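Local coordinates for putative uncharacterized protein (Staphylococcus aureus, PDB 3R2T) that is a superantigen-like protein of the staphylococcal and streptococcal toxin family, probably a secreted factor whose own activity is not established, at residues F173-K177 and E178-L182. Numbering follows the deposited sequence.
Sequences FFIQK and EEVSL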
loop_
_atom_site.group_PDB
_atom_site.type_symbol
_atom_site.label_atom_id
_atom_site.label_comp_id
_atom_site.label_asym_id
_atom_site.label_seq_id
_atom_site.Cartn_x
_atom_site.Cartn_y
_atom_site.Cartn_z
ATOM N N PHE A 173 2.723 2.419 -32.846
ATOM C CA PHE A 173 3.069 2.103 -31.469
ATOM C C PHE A 173 4.452 1.493 -31.528
ATOM O O PHE A 173 4.755 0.732 -32.441
ATOM C CB PHE A 173 2.073 1.109 -30.872
ATOM C CG PHE A 173 2.147 0.989 -29.372
ATOM C CD1 PHE A 173 2.714 -0.122 -28.767
ATOM C CD2 PHE A 173 1.638 2.003 -28.564
ATOM C CE1 PHE A 173 2.763 -0.221 -27.381
ATOM C CE2 PHE A 173 1.687 1.919 -27.179
ATOM C CZ PHE A 173 2.240 0.827 -26.583
ATOM N N PHE A 174 5.310 1.845 -30.590
ATOM C CA PHE A 174 6.645 1.289 -30.586
ATOM C C PHE A 174 7.002 0.874 -29.174
ATOM O O PHE A 174 6.591 1.501 -28.191
ATOM C CB PHE A 174 7.675 2.289 -31.128
ATOM C CG PHE A 174 8.063 3.352 -30.143
ATOM C CD1 PHE A 174 9.327 3.342 -29.559
ATOM C CD2 PHE A 174 7.166 4.339 -29.775
ATOM C CE1 PHE A 174 9.696 4.313 -28.636
ATOM C CE2 PHE A 174 7.525 5.309 -28.848
ATOM C CZ PHE A 174 8.797 5.297 -28.280
ATOM N N ILE A 175 7.757 -0.208 -29.104
ATOM C CA ILE A 175 8.218 -0.756 -27.860
ATOM C C ILE A 175 9.730 -0.710 -27.927
ATOM O O ILE A 175 10.340 -1.262 -28.828
ATOM C CB ILE A 175 7.696 -2.190 -27.682
ATOM C CG1 ILE A 175 6.153 -2.183 -27.751
ATOM C CG2 ILE A 175 8.220 -2.799 -26.364
ATOM C CD1 ILE A 175 5.533 -3.542 -27.859
ATOM N N GLN A 176 10.318 0.003 -26.982
ATOM C CA GLN A 176 11.774 0.147 -26.895
ATOM C C GLN A 176 12.514 -1.028 -26.224
ATOM O O GLN A 176 13.677 -1.314 -26.548
ATOM C CB GLN A 176 12.150 1.487 -26.224
ATOM C CG GLN A 176 11.115 2.183 -25.246
ATOM C CD GLN A 176 10.463 1.302 -24.161
ATOM O OE1 GLN A 176 9.908 0.220 -24.449
ATOM N NE2 GLN A 176 10.463 1.806 -22.911
ATOM N N LYS A 177 11.832 -1.727 -25.331
ATOM C CA LYS A 177 12.433 -2.813 -24.580
ATOM C C LYS A 177 12.190 -4.219 -25.138
ATOM O O LYS A 177 11.114 -4.509 -25.644
ATOM C CB LYS A 177 11.890 -2.769 -23.155
ATOM C CG LYS A 177 12.198 -1.473 -22.406
ATOM C CD LYS A 177 11.464 -1.463 -21.046
ATOM C CE LYS A 177 12.196 -2.184 -19.953
ATOM N NZ LYS A 177 12.903 -3.445 -20.261
ATOM N N GLU A 178 13.201 -5.075 -25.004
ATOM C CA GLU A 178 13.134 -6.489 -25.422
ATOM C C GLU A 178 12.175 -7.227 -24.495
ATOM O O GLU A 178 11.390 -8.103 -24.919
ATOM C CB GLU A 178 14.510 -7.122 -25.321
ATOM C CG GLU A 178 15.522 -6.442 -26.233
ATOM C CD GLU A 178 16.975 -6.783 -25.923
ATOM O OE1 GLU A 178 17.847 -6.248 -26.642
ATOM O OE2 GLU A 178 17.249 -7.551 -24.967
ATOM N N GLU A 179 12.247 -6.858 -23.220
ATOM C CA GLU A 179 11.383 -7.413 -22.203
ATOM C C GLU A 179 10.576 -6.226 -21.658
ATOM O O GLU A 179 11.145 -5.287 -21.104
ATOM C CB GLU A 179 12.221 -8.066 -21.103
ATOM C CG GLU A 179 11.373 -8.774 -20.036
ATOM C CD GLU A 179 12.202 -9.436 -18.912
ATOM O OE1 GLU A 179 12.551 -8.737 -17.928
ATOM O OE2 GLU A 179 12.439 -10.670 -19.002
ATOM N N VAL A 180 9.263 -6.275 -21.806
ATOM C CA VAL A 180 8.409 -5.199 -21.371
ATOM C C VAL A 180 7.298 -5.717 -20.427
ATOM O O VAL A 180 6.696 -6.767 -20.664
ATOM C CB VAL A 180 7.808 -4.498 -22.603
ATOM C CG1 VAL A 180 6.854 -5.406 -23.299
ATOM C CG2 VAL A 180 7.134 -3.173 -22.227
ATOM N N SER A 181 7.043 -4.982 -19.342
ATOM C CA SER A 181 6.016 -5.389 -18.384
ATOM C C SER A 181 4.647 -5.084 -18.963
ATOM O O SER A 181 4.494 -4.167 -19.751
ATOM C CB SER A 181 6.188 -4.650 -17.040
ATOM O OG SER A 181 5.945 -3.236 -17.169
ATOM N N LEU A 182 3.652 -5.872 -18.567
ATOM C CA LEU A 182 2.296 -5.664 -18.991
ATOM C C LEU A 182 1.823 -4.319 -18.424
ATOM O O LEU A 182 1.001 -3.653 -19.014
ATOM C CB LEU A 182 1.435 -6.779 -18.448
ATOM C CG LEU A 182 -0.028 -6.856 -18.842
ATOM C CD1 LEU A 182 -0.157 -7.075 -20.374
ATOM C CD2 LEU A 182 -0.712 -7.994 -18.036
#
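Three groups grip the ammonium of Lys177: the carbonyl of Glu179, two residues ahead, the hydroxyl of Thr140 and the carboxylate of Asp119, the last in a salt bridge. The first bond is local and short, Lys177 NZ lying 2.7 Å from Glu179 O and almost in line with its carbonyl, at a C=O...N angle of 166°. To return so near its own backbone the chain bends at its far end (chi3 84°, chi4 -39°), so that it curls round the oxygen of Glu179, with Lys177 CB 3.3 Å from Glu179 O and CE close on the same atom. The two glutamate carboxylates take other courses: Glu179, its CG anti to the backbone N, accepts the backbone N-H of Lys141 on OE1, while Glu178, extended beyond CG, receives the N-H of Lys145 on OE1 and that of Val144 on OE2.

The same turn also brings two apolar side chains together. CG2 of Ile175 meets CB of Val180 at 4.1 Å, the two side chains crossing at about a right angle. Just before the turn, Gln176 folds back so that OE1 accepts the N-H of Lys177 at 2.9 Å; the donor sits well above the carbonyl plane, making a bent bond. Since Asp119, Thr140 and Lys141 belong to strands of the OB-fold domain, the bonds are consistent with a polar junction between it and the beta-grasp domain, across which Asp119 probably balances the charge of the buried lysine.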